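Local coordinates for PA0833-PD protein (Pseudomonas aeruginosa PAO1, PDB 6JFW) that probably binds peptidoglycan through its OmpA C-like periplasmic domain, helping to tie the outer membrane to the cell wall, at residues Lys4-Ala7 / Glu8-Gln12. Numbering follows the deposited sequence.
Sequences KQEA and ELRRQ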
# COMPACT_ATOMS: atom_id res chain seq x y z
N LYS A 4 2.27 8.02 -17.83
CA LYS A 4 3.35 8.88 -17.36
C LYS A 4 3.58 8.71 -15.86
O LYS A 4 4.72 8.57 -15.42
CB LYS A 4 3.04 10.33 -17.71
CG LYS A 4 4.23 11.27 -17.62
CD LYS A 4 3.96 12.53 -18.42
CE LYS A 4 4.84 13.68 -17.95
NZ LYS A 4 4.51 14.07 -16.55
N GLN A 5 2.50 8.72 -15.07
CA GLN A 5 2.66 8.49 -13.64
C GLN A 5 3.24 7.11 -13.37
O GLN A 5 4.08 6.94 -12.48
CB GLN A 5 1.34 8.67 -12.90
CG GLN A 5 1.49 8.54 -11.39
CD GLN A 5 0.20 8.81 -10.63
OE1 GLN A 5 -0.89 8.72 -11.19
NE2 GLN A 5 0.34 9.14 -9.35
N GLU A 6 2.80 6.10 -14.13
CA GLU A 6 3.32 4.75 -13.93
C GLU A 6 4.83 4.71 -14.12
O GLU A 6 5.56 4.11 -13.32
CB GLU A 6 2.64 3.75 -14.87
CG GLU A 6 3.04 2.31 -14.55
CD GLU A 6 2.79 1.34 -15.69
OE1 GLU A 6 2.05 1.69 -16.63
OE2 GLU A 6 3.34 0.22 -15.64
N ALA A 7 5.32 5.35 -15.18
CA ALA A 7 6.76 5.37 -15.43
C ALA A 7 7.49 6.16 -14.35
O ALA A 7 8.60 5.78 -13.93
CB ALA A 7 7.05 5.95 -16.81
N GLU A 8 6.90 7.26 -13.88
CA GLU A 8 7.51 8.01 -12.79
C GLU A 8 7.54 7.20 -11.51
O GLU A 8 8.51 7.25 -10.75
CB GLU A 8 6.76 9.32 -12.58
CG GLU A 8 7.29 10.47 -13.40
CD GLU A 8 6.31 11.62 -13.48
OE1 GLU A 8 6.00 12.07 -14.60
OE2 GLU A 8 5.83 12.07 -12.41
N LEU A 9 6.47 6.43 -11.24
CA LEU A 9 6.44 5.61 -10.04
C LEU A 9 7.46 4.48 -10.11
O LEU A 9 8.14 4.19 -9.12
CB LEU A 9 5.03 5.05 -9.83
CG LEU A 9 4.06 6.09 -9.27
CD1 LEU A 9 2.63 5.60 -9.32
CD2 LEU A 9 4.46 6.45 -7.85
N ARG A 10 7.59 3.83 -11.27
CA ARG A 10 8.57 2.76 -11.41
C ARG A 10 9.98 3.26 -11.13
O ARG A 10 10.77 2.58 -10.48
CB ARG A 10 8.49 2.14 -12.80
CG ARG A 10 7.34 1.17 -12.94
CD ARG A 10 7.34 0.43 -14.26
NE ARG A 10 6.05 -0.21 -14.46
CZ ARG A 10 5.66 -1.32 -13.85
NH1 ARG A 10 6.48 -1.94 -13.01
NH2 ARG A 10 4.45 -1.82 -14.08
N ARG A 11 10.30 4.47 -11.61
CA ARG A 11 11.62 5.02 -11.36
C ARG A 11 11.84 5.29 -9.88
O ARG A 11 12.85 4.87 -9.30
CB ARG A 11 11.81 6.30 -12.17
CG ARG A 11 13.25 6.79 -12.20
CD ARG A 11 13.65 7.27 -13.58
NE ARG A 11 15.07 7.59 -13.64
CZ ARG A 11 15.94 6.98 -14.44
NH1 ARG A 11 15.54 6.03 -15.26
NH2 ARG A 11 17.22 7.34 -14.42
N GLN A 12 10.88 5.96 -9.23
CA GLN A 12 11.04 6.31 -7.82
C GLN A 12 11.09 5.09 -6.92
O GLN A 12 11.79 5.10 -5.90
CB GLN A 12 9.90 7.23 -7.37
CG GLN A 12 9.93 8.63 -7.94
CD GLN A 12 8.69 9.41 -7.56
OE1 GLN A 12 7.57 8.92 -7.72
NE2 GLN A 12 8.88 10.61 -7.04
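The guanidinium of Arg10 is met at its edge by a single carboxylate oxygen of Glu6, OE2, which lies in the guanidinium plane and takes both NE (3.0 Å) and NH2 of Arg10 (2.8 Å to Glu6 OE2). The grip is side-on but forked: both donors converge on one oxygen, NH2 meeting the anti lone pair of Glu6 OE2 while NE comes in on the anti side, 28° out of the carboxylate plane. The two flat groups are turned 63° against each other instead of lying coplanar. Both side chains run alongside each other in the same direction: Glu6 leaves with CG anti to the backbone N (chi1 -173°), Arg10 with CG anti to its carbonyl carbon; Glu6 continues extended, Arg10 extended as far as NE. On roughly the opposite flank of helix 3-12, Lys4 NZ lies 3.2 Å from Glu8 OE1 in a second, doubtful i to i+4 salt bridge, since the place of Glu8 OE1 is unsure; Lys4 NZ also hydrogen-bonds Tyr62. On the buried side, Gln5 CG lies beside Leu9 CD1 (3.8 Å). Both residues touch Leu137 of strand 132-139, Gln5 NE2 hydrogen-bonds Ser58, and Leu9 packs on Leu55 and Ser58 of helix 49-61. Backbone bonds of the alpha-helix run beneath these pairs, including Leu9 N to Gln5 O at 2.7 Å and Arg10 N to Glu6 O at 2.9 Å. The chemistry is that of an amphipathic helix, the first of this periplasmic domain: its inner side carries Gln5 and Leu9, whereas the carboxylate of Glu6, shared by Arg10 and, through OE1, Arg22 of edge strand 19-23, links its flank to the sheet and would probably be favoured in its ionised form.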